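Local coordinates for protein aminotransferase TlmJ (Streptoalloteichus hindustanus, PDB 5UID) that probably transfers amino groups as a pyridoxal 5'-phosphate-dependent enzyme of the DegT/DnrJ/EryC1 family, at residues R33-K38 with S247-A252; T37-A42 with I254-L259; Q54-S59 with E206-L211. One frame throughout, in Å; residues are numbered along the deposited sequence.

Interaction 1: residues R33-K38 with S247-A252. With PLP (pyridoxal-5'-phosphate), chain J.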
ATOM      1  N   ARG A  33      -5.854   4.563 -10.143  1.00 38.79           N
ATOM      2  CA  ARG A  33      -7.272   4.511  -9.810  1.00 40.67           C
ATOM      3  C   ARG A  33      -8.100   5.178 -10.902  1.00 40.24           C
ATOM      4  O   ARG A  33      -7.920   6.364 -11.192  1.00 33.28           O
ATOM      5  CB  ARG A  33      -7.525   5.188  -8.464  1.00 48.43           C
ATOM      6  CG  ARG A  33      -7.992   4.238  -7.375  1.00 54.25           C
ATOM      7  CD  ARG A  33      -8.381   4.975  -6.100  1.00 64.88           C
ATOM      8  NE  ARG A  33      -9.604   5.759  -6.255  1.00 73.95           N
ATOM      9  CZ  ARG A  33      -9.645   7.087  -6.293  1.00 79.44           C
ATOM     10  NH1 ARG A  33      -8.528   7.792  -6.181  1.00 82.71           N
ATOM     11  NH2 ARG A  33     -10.805   7.711  -6.436  1.00 81.97           N
ATOM     12  N   GLY A  34      -9.001   4.409 -11.511  1.00 36.98           N
ATOM     13  CA  GLY A  34      -9.832   4.911 -12.577  1.00 37.81           C
ATOM     14  C   GLY A  34     -11.129   4.142 -12.727  1.00 42.28           C
ATOM     15  O   GLY A  34     -11.736   3.697 -11.747  1.00 38.77           O
ATOM     16  N   PRO A  35     -11.580   3.971 -13.973  1.00 36.76           N
ATOM     17  CA  PRO A  35     -12.866   3.288 -14.197  1.00 38.38           C
ATOM     18  C   PRO A  35     -12.885   1.839 -13.739  1.00 36.71           C
ATOM     19  O   PRO A  35     -13.949   1.342 -13.353  1.00 37.70           O
ATOM     20  CB  PRO A  35     -13.064   3.406 -15.716  1.00 37.51           C
ATOM     21  CG  PRO A  35     -11.689   3.609 -16.268  1.00 39.48           C
ATOM     22  CD  PRO A  35     -10.952   4.409 -15.231  1.00 30.98           C
ATOM     23  N   ARG A  36     -11.745   1.142 -13.766  1.00 34.87           N
ATOM     24  CA  ARG A  36     -11.735  -0.254 -13.335  1.00 30.95           C
ATOM     25  C   ARG A  36     -11.921  -0.376 -11.828  1.00 29.16           C
ATOM     26  O   ARG A  36     -12.549  -1.335 -11.358  1.00 27.01           O
ATOM     27  CB  ARG A  36     -10.439  -0.939 -13.769  1.00 38.07           C
ATOM     28  CG  ARG A  36     -10.084  -0.717 -15.231  1.00 52.90           C
ATOM     29  CD  ARG A  36     -11.193  -1.200 -16.152  1.00 55.36           C
ATOM     30  NE  ARG A  36     -11.086  -2.626 -16.440  1.00 61.10           N
ATOM     31  CZ  ARG A  36     -10.515  -3.124 -17.533  1.00 61.17           C
ATOM     32  NH1 ARG A  36     -10.000  -2.310 -18.445  1.00 58.57           N
ATOM     33  NH2 ARG A  36     -10.461  -4.437 -17.715  1.00 57.00           N
ATOM     34  N   THR A  37     -11.385   0.574 -11.057  1.00 28.34           N
ATOM     35  CA  THR A  37     -11.627   0.578  -9.618  1.00 28.32           C
ATOM     36  C   THR A  37     -13.101   0.818  -9.311  1.00 28.13           C
ATOM     37  O   THR A  37     -13.661   0.197  -8.399  1.00 24.66           O
ATOM     38  CB  THR A  37     -10.754   1.637  -8.942  1.00 29.21           C
ATOM     39  OG1 THR A  37      -9.373   1.304  -9.131  1.00 35.33           O
ATOM     40  CG2 THR A  37     -11.053   1.715  -7.443  1.00 24.02           C
ATOM     41  N   LYS A  38     -13.748   1.702 -10.073  1.00 26.59           N
ATOM     42  CA  LYS A  38     -15.171   1.948  -9.871  1.00 33.88           C
ATOM     43  C   LYS A  38     -15.993   0.706 -10.196  1.00 36.80           C
ATOM     44  O   LYS A  38     -16.965   0.397  -9.496  1.00 34.97           O
ATOM     45  CB  LYS A  38     -15.621   3.136 -10.721  1.00 33.17           C
ATOM     46  CG  LYS A  38     -17.036   3.618 -10.428  1.00 46.32           C
ATOM     47  CD  LYS A  38     -17.411   4.808 -11.301  1.00 54.04           C
ATOM     48  CE  LYS A  38     -18.856   5.228 -11.072  1.00 61.27           C
ATOM     49  NZ  LYS A  38     -19.253   6.375 -11.938  1.00 65.78           N
ATOM     50  N   SER A 247      -5.776   1.749  -4.053  1.00 31.80           N
ATOM     51  CA  SER A 247      -5.336   0.703  -4.957  1.00 30.46           C
ATOM     52  C   SER A 247      -5.241   1.283  -6.369  1.00 31.20           C
ATOM     53  O   SER A 247      -5.289   2.501  -6.565  1.00 35.30           O
ATOM     54  CB  SER A 247      -6.287  -0.493  -4.880  1.00 32.37           C
ATOM     55  OG  SER A 247      -5.740  -1.622  -5.537  1.00 36.70           O
ATOM     56  N   ASN A 248      -5.110   0.414  -7.370  1.00 25.53           N
ATOM     57  CA  ASN A 248      -4.971   0.861  -8.748  1.00 29.53           C
ATOM     58  C   ASN A 248      -5.843   0.004  -9.659  1.00 36.31           C
ATOM     59  O   ASN A 248      -6.372  -1.037  -9.255  1.00 30.73           O
ATOM     60  CB  ASN A 248      -3.503   0.833  -9.202  1.00 30.12           C
ATOM     61  CG  ASN A 248      -2.874  -0.542  -9.072  1.00 38.42           C
ATOM     62  OD1 ASN A 248      -3.212  -1.466  -9.815  1.00 32.64           O
ATOM     63  ND2 ASN A 248      -1.939  -0.679  -8.140  1.00 27.11           N
ATOM     64  N   ASP A 249      -5.991   0.461 -10.907  1.00 21.59           N
ATOM     65  CA  ASP A 249      -6.872  -0.215 -11.855  1.00 29.91           C
ATOM     66  C   ASP A 249      -6.309  -1.543 -12.340  1.00 30.15           C
ATOM     67  O   ASP A 249      -7.070  -2.374 -12.845  1.00 22.51           O
ATOM     68  CB  ASP A 249      -7.160   0.686 -13.060  1.00 29.72           C
ATOM     69  CG  ASP A 249      -8.389   1.559 -12.857  1.00 31.36           C
ATOM     70  OD1 ASP A 249      -8.851   1.684 -11.704  1.00 31.58           O
ATOM     71  OD2 ASP A 249      -8.901   2.107 -13.856  1.00 28.28           O
ATOM     72  N   VAL A 250      -5.000  -1.762 -12.217  1.00 31.12           N
ATOM     73  CA  VAL A 250      -4.452  -3.068 -12.561  1.00 32.33           C
ATOM     74  C   VAL A 250      -4.951  -4.117 -11.577  1.00 33.10           C
ATOM     75  O   VAL A 250      -5.478  -5.165 -11.970  1.00 27.49           O
ATOM     76  CB  VAL A 250      -2.915  -3.015 -12.608  1.00 31.39           C
ATOM     77  CG1 VAL A 250      -2.363  -4.288 -13.222  1.00 32.46           C
ATOM     78  CG2 VAL A 250      -2.455  -1.802 -13.392  1.00 28.30           C
ATOM     79  N   ALA A 251      -4.816  -3.836 -10.280  1.00 29.98           N
ATOM     80  CA  ALA A 251      -5.321  -4.752  -9.266  1.00 29.25           C
ATOM     81  C   ALA A 251      -6.840  -4.860  -9.327  1.00 28.45           C
ATOM     82  O   ALA A 251      -7.397  -5.949  -9.157  1.00 24.08           O
ATOM     83  CB  ALA A 251      -4.871  -4.295  -7.879  1.00 26.19           C
ATOM     84  N   ALA A 252      -7.524  -3.740  -9.574  1.00 26.48           N
ATOM     85  CA  ALA A 252      -8.983  -3.758  -9.615  1.00 28.86           C
ATOM     86  C   ALA A 252      -9.497  -4.614 -10.767  1.00 31.78           C
ATOM     87  O   ALA A 252     -10.490  -5.336 -10.615  1.00 29.03           O
ATOM     88  CB  ALA A 252      -9.524  -2.332  -9.720  1.00 22.04           C
TER
HETATM   89  N1  PLP J 406      -0.006  -4.469 -10.477  1.00 61.88           N
HETATM   90  C2  PLP J 406      -0.600  -5.629 -10.037  1.00 65.68           C
HETATM   91  C2A PLP J 406      -1.052  -6.663 -11.020  1.00 63.89           C
HETATM   92  C3  PLP J 406      -0.780  -5.852  -8.677  1.00 66.50           C
HETATM   93  O3  PLP J 406      -1.373  -7.014  -8.264  1.00 71.34           O
HETATM   94  C4  PLP J 406      -0.377  -4.908  -7.738  1.00 61.79           C
HETATM   95  C4A PLP J 406      -1.140  -4.910  -6.441  1.00 65.09           C
HETATM   96  O4A PLP J 406      -1.800  -3.938  -6.070  1.00 64.92           O
HETATM   97  C5  PLP J 406       0.222  -3.732  -8.197  1.00 60.88           C
HETATM   98  C6  PLP J 406       0.401  -3.526  -9.560  1.00 60.00           C
HETATM   99  C5A PLP J 406       0.705  -2.657  -7.245  1.00 65.30           C
HETATM  100  O4P PLP J 406       1.386  -3.221  -6.146  1.00 61.87           O
HETATM  101  O   HOH W   1     -12.616  -4.031 -12.676  1.00 27.01           O
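The carboxylate of Asp249 sits at the start of helix 35-48 and takes four bonds from Gly34, Arg36 and Thr37. OD1 receives Gly34 N at 2.7 Å, Thr37 N at 2.8 Å and Thr37 OG1 at 2.7 Å, while OD2 receives Arg36 N at 3.0 Å. Gly34 N comes from one face of the carboxylate and the N-H groups of Arg36 and Thr37 from the opposite face, each more than 50° out of its plane, while the hydroxyl meets OD1 nearly along its C-O axis. Thr37 can use both its groups because OG1 lies beside its own backbone N (chi1 -63°). Gly34, the N-cap, suits this close fit, since a beta-carbon there would run into Asp249 OD2. Nearby, the small Ala252 presses its CB to within 3.6 Å of Thr37 CA.

The margins are looser. At one, Arg36 leads its guanidinium away to a salt bridge with Glu24, and a water bonds to Arg36 O and, weakly, to Ala252 O; at the other, exposed Arg33 passes Ser247 O.

Asn248 OD1 caps helix 249-280, accepting Ala251 N at 2.9 Å. Asn248, Val250 and Ala251 line the PLP pocket, so the Asp249 contact lies just behind it. With an alanine in place of Asp249, the N-H groups of Gly34 and Arg36 and the Thr37 hydroxyl would probably lose their acceptor, and the two helix starts would be less firmly tied. So many donors, at the positive end of a helix, would be expected to keep this buried carboxylate ionised.

Interaction 2: residues T37-A42 with I254-L259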
ATOM      1  N   THR A  37     -11.385   0.574 -11.057  1.00 28.34           N
ATOM      2  CA  THR A  37     -11.627   0.578  -9.618  1.00 28.32           C
ATOM      3  C   THR A  37     -13.101   0.818  -9.311  1.00 28.13           C
ATOM      4  O   THR A  37     -13.661   0.197  -8.399  1.00 24.66           O
ATOM      5  CB  THR A  37     -10.754   1.637  -8.942  1.00 29.21           C
ATOM      6  OG1 THR A  37      -9.373   1.304  -9.131  1.00 35.33           O
ATOM      7  CG2 THR A  37     -11.053   1.715  -7.443  1.00 24.02           C
ATOM      8  N   LYS A  38     -13.748   1.702 -10.073  1.00 26.59           N
ATOM      9  CA  LYS A  38     -15.171   1.948  -9.871  1.00 33.88           C
ATOM     10  C   LYS A  38     -15.993   0.706 -10.196  1.00 36.80           C
ATOM     11  O   LYS A  38     -16.965   0.397  -9.496  1.00 34.97           O
ATOM     12  CB  LYS A  38     -15.621   3.136 -10.721  1.00 33.17           C
ATOM     13  CG  LYS A  38     -17.036   3.618 -10.428  1.00 46.32           C
ATOM     14  CD  LYS A  38     -17.411   4.808 -11.301  1.00 54.04           C
ATOM     15  CE  LYS A  38     -18.856   5.228 -11.072  1.00 61.27           C
ATOM     16  NZ  LYS A  38     -19.253   6.375 -11.938  1.00 65.78           N
ATOM     17  N   VAL A  39     -15.609  -0.026 -11.243  1.00 35.54           N
ATOM     18  CA  VAL A  39     -16.336  -1.240 -11.604  1.00 33.42           C
ATOM     19  C   VAL A  39     -16.163  -2.310 -10.532  1.00 30.23           C
ATOM     20  O   VAL A  39     -17.133  -2.966 -10.130  1.00 31.55           O
ATOM     21  CB  VAL A  39     -15.882  -1.737 -12.989  1.00 33.38           C
ATOM     22  CG1 VAL A  39     -16.365  -3.159 -13.233  1.00 26.59           C
ATOM     23  CG2 VAL A  39     -16.399  -0.802 -14.078  1.00 30.30           C
ATOM     24  N   PHE A  40     -14.933  -2.502 -10.045  1.00 29.25           N
ATOM     25  CA  PHE A  40     -14.695  -3.524  -9.029  1.00 30.94           C
ATOM     26  C   PHE A  40     -15.423  -3.198  -7.730  1.00 32.47           C
ATOM     27  O   PHE A  40     -15.975  -4.095  -7.081  1.00 33.51           O
ATOM     28  CB  PHE A  40     -13.195  -3.689  -8.779  1.00 24.37           C
ATOM     29  CG  PHE A  40     -12.861  -4.760  -7.776  1.00 21.70           C
ATOM     30  CD1 PHE A  40     -13.499  -5.990  -7.815  1.00 25.94           C
ATOM     31  CD2 PHE A  40     -11.898  -4.543  -6.802  1.00 27.14           C
ATOM     32  CE1 PHE A  40     -13.195  -6.979  -6.896  1.00 25.10           C
ATOM     33  CE2 PHE A  40     -11.584  -5.529  -5.884  1.00 29.88           C
ATOM     34  CZ  PHE A  40     -12.235  -6.749  -5.930  1.00 29.63           C
ATOM     35  N   GLU A  41     -15.432  -1.923  -7.330  1.00 33.20           N
ATOM     36  CA  GLU A  41     -16.214  -1.525  -6.163  1.00 32.45           C
ATOM     37  C   GLU A  41     -17.689  -1.853  -6.361  1.00 32.94           C
ATOM     38  O   GLU A  41     -18.332  -2.436  -5.480  1.00 31.18           O
ATOM     39  CB  GLU A  41     -16.022  -0.033  -5.881  1.00 25.85           C
ATOM     40  CG  GLU A  41     -14.657   0.325  -5.315  1.00 28.67           C
ATOM     41  CD  GLU A  41     -14.540   1.791  -4.941  1.00 31.54           C
ATOM     42  OE1 GLU A  41     -15.534   2.530  -5.096  1.00 38.63           O
ATOM     43  OE2 GLU A  41     -13.455   2.206  -4.484  1.00 32.86           O
ATOM     44  N   ALA A  42     -18.240  -1.495  -7.523  1.00 27.99           N
ATOM     45  CA  ALA A  42     -19.640  -1.804  -7.801  1.00 34.46           C
ATOM     46  C   ALA A  42     -19.879  -3.308  -7.828  1.00 32.54           C
ATOM     47  O   ALA A  42     -20.910  -3.790  -7.342  1.00 37.30           O
ATOM     48  CB  ALA A  42     -20.068  -1.165  -9.122  1.00 27.60           C
ATOM     49  N   ILE A 254      -8.013  -7.195 -12.078  1.00 26.86           N
ATOM     50  CA  ILE A 254      -7.852  -8.569 -11.615  1.00 31.49           C
ATOM     51  C   ILE A 254      -8.969  -8.937 -10.645  1.00 33.51           C
ATOM     52  O   ILE A 254      -9.494 -10.057 -10.675  1.00 35.32           O
ATOM     53  CB  ILE A 254      -6.462  -8.754 -10.976  1.00 28.67           C
ATOM     54  CG1 ILE A 254      -5.366  -8.504 -12.012  1.00 22.50           C
ATOM     55  CG2 ILE A 254      -6.320 -10.146 -10.372  1.00 25.68           C
ATOM     56  CD1 ILE A 254      -3.968  -8.646 -11.451  1.00 24.67           C
ATOM     57  N   GLY A 255      -9.355  -7.997  -9.778  1.00 31.50           N
ATOM     58  CA  GLY A 255     -10.376  -8.290  -8.782  1.00 27.10           C
ATOM     59  C   GLY A 255     -11.719  -8.649  -9.389  1.00 27.24           C
ATOM     60  O   GLY A 255     -12.404  -9.557  -8.911  1.00 24.83           O
ATOM     61  N   SER A 256     -12.122  -7.935 -10.443  1.00 22.37           N
ATOM     62  CA  SER A 256     -13.386  -8.251 -11.096  1.00 32.64           C
ATOM     63  C   SER A 256     -13.363  -9.656 -11.684  1.00 30.69           C
ATOM     64  O   SER A 256     -14.377 -10.363 -11.660  1.00 28.47           O
ATOM     65  CB  SER A 256     -13.694  -7.217 -12.180  1.00 27.14           C
ATOM     66  OG  SER A 256     -14.067  -5.978 -11.608  1.00 44.72           O
ATOM     67  N   VAL A 257     -12.212 -10.080 -12.211  1.00 29.77           N
ATOM     68  CA  VAL A 257     -12.100 -11.432 -12.751  1.00 30.22           C
ATOM     69  C   VAL A 257     -12.148 -12.456 -11.623  1.00 26.12           C
ATOM     70  O   VAL A 257     -12.868 -13.458 -11.705  1.00 24.13           O
ATOM     71  CB  VAL A 257     -10.817 -11.571 -13.591  1.00 30.53           C
ATOM     72  CG1 VAL A 257     -10.647 -13.007 -14.063  1.00 28.59           C
ATOM     73  CG2 VAL A 257     -10.846 -10.617 -14.778  1.00 29.28           C
ATOM     74  N   GLN A 258     -11.389 -12.216 -10.551  1.00 29.01           N
ATOM     75  CA  GLN A 258     -11.383 -13.141  -9.422  1.00 32.03           C
ATOM     76  C   GLN A 258     -12.755 -13.223  -8.764  1.00 29.59           C
ATOM     77  O   GLN A 258     -13.167 -14.294  -8.301  1.00 35.67           O
ATOM     78  CB  GLN A 258     -10.325 -12.717  -8.401  1.00 26.66           C
ATOM     79  CG  GLN A 258      -8.893 -12.922  -8.863  1.00 29.85           C
ATOM     80  CD  GLN A 258      -8.371 -14.311  -8.551  1.00 25.26           C
ATOM     81  OE1 GLN A 258      -8.305 -14.714  -7.388  1.00 23.27           O
ATOM     82  NE2 GLN A 258      -8.000 -15.053  -9.589  1.00 25.12           N
ATOM     83  N   LEU A 259     -13.477 -12.102  -8.713  1.00 26.20           N
ATOM     84  CA  LEU A 259     -14.805 -12.107  -8.105  1.00 28.02           C
ATOM     85  C   LEU A 259     -15.768 -12.996  -8.884  1.00 26.05           C
ATOM     86  O   LEU A 259     -16.564 -13.731  -8.288  1.00 27.02           O
ATOM     87  CB  LEU A 259     -15.340 -10.679  -8.007  1.00 24.15           C
ATOM     88  CG  LEU A 259     -16.694 -10.504  -7.319  1.00 29.11           C
ATOM     89  CD1 LEU A 259     -16.686 -11.167  -5.949  1.00 27.51           C
ATOM     90  CD2 LEU A 259     -17.045  -9.031  -7.203  1.00 33.15           C
TER
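Gly255 O takes a 2.8 Å backbone bond from Leu259 N, one turn further along its helix, and the ring of Phe40 reaches the same oxygen with CE1 at 3.4 Å. This is helix-to-helix packing within a PLP enzyme of the aminotransferase clan: helices 35-48 and 249-280 run in nearly the same direction here, at 27°, with segment axes 9.1 Å apart. Phe40 supplies the bulk. With CG anti to the backbone N (chi1 -178°), its ring is carried across to the neighbouring helix, where Gly255 CA lies over one face, 3.9 Å from the ring centroid and displaced toward the rim, as a CH-pi contact. Glycine suits this place, because a beta-carbon would collide with Phe40 CZ; without one, the ring can rest directly on the main chain. Leu259, one turn on, adds an apolar flank, its CD2 standing 4.4 Å from Phe40 CE1 in an oblique approach.

Other sides of helix 249-280 serve other surfaces. Ile254 turns from Phe40 to touch PLP and Phe26 of the second subunit, and Val257 packs on helix 16-28. At the more exposed edge of the contact, Val39 CG1 comes near Ser256. This serine is small enough to fit against the facing backbone, its OG 3.6 Å from Phe40 CA, and the hydroxyl is hydrogen-bonded to Asp43 OD2 on the same helix as Phe40.

Interaction 3: residues Q54-S59 with E206-L211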
ATOM      1  N   GLN A  54     -21.235   2.715  -0.171  1.00 38.78           N
ATOM      2  CA  GLN A  54     -20.724   2.294   1.126  1.00 35.22           C
ATOM      3  C   GLN A  54     -19.336   1.675   1.054  1.00 37.46           C
ATOM      4  O   GLN A  54     -18.719   1.450   2.102  1.00 32.84           O
ATOM      5  CB  GLN A  54     -21.680   1.284   1.758  1.00 35.61           C
ATOM      6  CG  GLN A  54     -23.099   1.780   1.937  1.00 38.16           C
ATOM      7  CD  GLN A  54     -23.995   0.726   2.551  1.00 50.54           C
ATOM      8  OE1 GLN A  54     -24.709   0.017   1.844  1.00 56.02           O
ATOM      9  NE2 GLN A  54     -23.955   0.613   3.874  1.00 51.65           N
ATOM     10  N   VAL A  55     -18.836   1.395  -0.142  1.00 32.91           N
ATOM     11  CA  VAL A  55     -17.656   0.564  -0.328  1.00 32.16           C
ATOM     12  C   VAL A  55     -16.515   1.427  -0.849  1.00 38.76           C
ATOM     13  O   VAL A  55     -16.711   2.272  -1.731  1.00 33.78           O
ATOM     14  CB  VAL A  55     -17.973  -0.601  -1.282  1.00 38.06           C
ATOM     15  CG1 VAL A  55     -16.866  -1.595  -1.279  1.00 41.72           C
ATOM     16  CG2 VAL A  55     -19.264  -1.273  -0.863  1.00 39.15           C
ATOM     17  N   VAL A  56     -15.322   1.225  -0.288  1.00 38.38           N
ATOM     18  CA  VAL A  56     -14.142   2.019  -0.621  1.00 34.55           C
ATOM     19  C   VAL A  56     -12.959   1.079  -0.811  1.00 35.32           C
ATOM     20  O   VAL A  56     -12.592   0.338   0.110  1.00 28.10           O
ATOM     21  CB  VAL A  56     -13.820   3.064   0.461  1.00 30.77           C
ATOM     22  CG1 VAL A  56     -12.601   3.879   0.054  1.00 24.75           C
ATOM     23  CG2 VAL A  56     -15.021   3.974   0.717  1.00 28.59           C
ATOM     24  N   SER A  57     -12.354   1.120  -1.994  1.00 28.98           N
ATOM     25  CA  SER A  57     -11.163   0.329  -2.272  1.00 30.76           C
ATOM     26  C   SER A  57      -9.950   0.936  -1.575  1.00 28.11           C
ATOM     27  O   SER A  57      -9.793   2.158  -1.530  1.00 30.59           O
ATOM     28  CB  SER A  57     -10.919   0.254  -3.780  1.00 33.96           C
ATOM     29  OG  SER A  57      -9.735  -0.467  -4.078  1.00 44.40           O
ATOM     30  N   VAL A  58      -9.095   0.072  -1.020  1.00 24.90           N
ATOM     31  CA  VAL A  58      -7.874   0.494  -0.340  1.00 25.40           C
ATOM     32  C   VAL A  58      -6.729  -0.421  -0.757  1.00 25.18           C
ATOM     33  O   VAL A  58      -6.916  -1.407  -1.472  1.00 26.03           O
ATOM     34  CB  VAL A  58      -8.021   0.506   1.198  1.00 28.37           C
ATOM     35  CG1 VAL A  58      -8.937   1.642   1.637  1.00 29.70           C
ATOM     36  CG2 VAL A  58      -8.541  -0.834   1.699  1.00 26.94           C
ATOM     37  N   SER A  59      -5.526  -0.079  -0.287  1.00 25.19           N
ATOM     38  CA  SER A  59      -4.322  -0.769  -0.742  1.00 28.31           C
ATOM     39  C   SER A  59      -4.240  -2.187  -0.188  1.00 30.06           C
ATOM     40  O   SER A  59      -3.742  -3.092  -0.867  1.00 29.74           O
ATOM     41  CB  SER A  59      -3.081   0.031  -0.345  1.00 24.01           C
ATOM     42  OG  SER A  59      -3.036   0.219   1.058  1.00 23.94           O
ATOM     43  N   GLU A 206     -17.470   8.460   2.843  1.00 37.58           N
ATOM     44  CA  GLU A 206     -16.962   9.655   2.176  1.00 41.80           C
ATOM     45  C   GLU A 206     -15.697  10.165   2.856  1.00 40.55           C
ATOM     46  O   GLU A 206     -14.763  10.619   2.184  1.00 32.79           O
ATOM     47  CB  GLU A 206     -18.034  10.746   2.150  1.00 43.14           C
ATOM     48  CG  GLU A 206     -19.316  10.346   1.441  1.00 61.53           C
ATOM     49  CD  GLU A 206     -20.366  11.444   1.464  1.00 78.41           C
ATOM     50  OE1 GLU A 206     -19.988  12.634   1.411  1.00 83.03           O
ATOM     51  OE2 GLU A 206     -21.570  11.116   1.542  1.00 82.43           O
ATOM     52  N   ARG A 207     -15.651  10.102   4.190  1.00 37.71           N
ATOM     53  CA  ARG A 207     -14.437  10.479   4.906  1.00 38.18           C
ATOM     54  C   ARG A 207     -13.289   9.537   4.573  1.00 36.84           C
ATOM     55  O   ARG A 207     -12.139   9.972   4.429  1.00 37.94           O
ATOM     56  CB  ARG A 207     -14.685  10.483   6.414  1.00 27.90           C
ATOM     57  CG  ARG A 207     -15.645  11.547   6.910  1.00 53.72           C
ATOM     58  CD  ARG A 207     -15.728  11.501   8.427  1.00 49.96           C
ATOM     59  NE  ARG A 207     -14.405  11.607   9.037  1.00 48.86           N
ATOM     60  CZ  ARG A 207     -14.110  11.190  10.264  1.00 51.62           C
ATOM     61  NH1 ARG A 207     -15.043  10.624  11.017  1.00 52.40           N
ATOM     62  NH2 ARG A 207     -12.877  11.328  10.735  1.00 49.16           N
ATOM     63  N   ALA A 208     -13.583   8.239   4.454  1.00 30.78           N
ATOM     64  CA  ALA A 208     -12.537   7.262   4.176  1.00 27.72           C
ATOM     65  C   ALA A 208     -11.902   7.505   2.813  1.00 29.33           C
ATOM     66  O   ALA A 208     -10.683   7.369   2.657  1.00 31.12           O
ATOM     67  CB  ALA A 208     -13.106   5.845   4.259  1.00 25.94           C
ATOM     68  N   ARG A 209     -12.714   7.861   1.813  1.00 27.14           N
ATOM     69  CA  ARG A 209     -12.177   8.121   0.481  1.00 27.83           C
ATOM     70  C   ARG A 209     -11.192   9.282   0.501  1.00 30.77           C
ATOM     71  O   ARG A 209     -10.141   9.225  -0.149  1.00 32.07           O
ATOM     72  CB  ARG A 209     -13.315   8.402  -0.501  1.00 28.78           C
ATOM     73  CG  ARG A 209     -14.174   7.196  -0.810  1.00 30.35           C
ATOM     74  CD  ARG A 209     -15.258   7.517  -1.829  1.00 30.09           C
ATOM     75  NE  ARG A 209     -16.013   6.321  -2.190  1.00 40.50           N
ATOM     76  CZ  ARG A 209     -17.156   5.957  -1.618  1.00 46.72           C
ATOM     77  NH1 ARG A 209     -17.688   6.704  -0.660  1.00 55.53           N
ATOM     78  NH2 ARG A 209     -17.770   4.847  -2.006  1.00 42.46           N
ATOM     79  N   LYS A 210     -11.513  10.344   1.242  1.00 32.86           N
ATOM     80  CA  LYS A 210     -10.603  11.481   1.332  1.00 34.29           C
ATOM     81  C   LYS A 210      -9.357  11.123   2.130  1.00 30.28           C
ATOM     82  O   LYS A 210      -8.231  11.415   1.708  1.00 30.73           O
ATOM     83  CB  LYS A 210     -11.321  12.679   1.956  1.00 41.96           C
ATOM     84  CG  LYS A 210     -12.311  13.364   1.028  1.00 50.87           C
ATOM     85  CD  LYS A 210     -13.163  14.374   1.782  1.00 59.63           C
ATOM     86  CE  LYS A 210     -12.304  15.346   2.576  1.00 67.02           C
ATOM     87  NZ  LYS A 210     -13.132  16.291   3.380  1.00 75.50           N
ATOM     88  N   LEU A 211      -9.538  10.479   3.287  1.00 29.71           N
ATOM     89  CA  LEU A 211      -8.394  10.111   4.116  1.00 32.88           C
ATOM     90  C   LEU A 211      -7.457   9.161   3.377  1.00 36.03           C
ATOM     91  O   LEU A 211      -6.230   9.282   3.480  1.00 32.04           O
ATOM     92  CB  LEU A 211      -8.875   9.489   5.426  1.00 24.21           C
ATOM     93  CG  LEU A 211      -7.786   9.129   6.438  1.00 30.24           C
ATOM     94  CD1 LEU A 211      -6.991  10.367   6.826  1.00 27.83           C
ATOM     95  CD2 LEU A 211      -8.387   8.470   7.666  1.00 30.86           C
TER
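Val56 and Arg209 meet at a slant, the valine methyl lying beneath the flat end of the arginine. Val56 CG2 is 3.7 Å from the guanidinium plane and under its centre, and it also touches Arg209 CG, likewise at 3.7 Å; Val56 CG1 is against the same methylene at 3.8 Å. Arg209 achieves this by leaving the helix with CG anti to its carbonyl carbon (chi1 -69°) and then running extended from CG to NE, so that both its aliphatic stem and its planar head cover the valine. Such an amphipathic chain suits the border of a buried patch: the methylene shields the methyls, while the charged head stays at the border, where NH2 is hydrogen-bonded to Glu53 O, just ahead of the strand. Deeper in, Ala208 points its CB toward Val56 CG2, and this small side chain also touches Leu71 and Phe199.

The axes of strand 55-58 and helix 206-211 pass 8.6 Å apart, only 19° from parallel. Strand 55-58 is an outermost strand of the chain's seven-stranded mixed sheet, paired antiparallel with 195-199, and a helix laid along such a sheet is consistent with the alpha/beta layering of the large domain of fold type I aminotransferases.

Interactions 1 and 2 bind the same pair of helices, 35-48 and 249-280, at successive turns, their centres about 8 Å apart. At the helix starts the contact is polar, partly open to solvent and close to the cofactor; further along it becomes buried and mostly apolar. Interaction 3, also buried, uses different elements, a sheet strand and a helix, and mixes valine packing with a partly exposed arginine at its border. It adjoins the others through strand 55-58: Glu41 OE2 of helix 35-48 bonds Ser57 N, and Ser57 also packs against Thr37 and Ser247. The helix pair is thus joined to the sheet's edge.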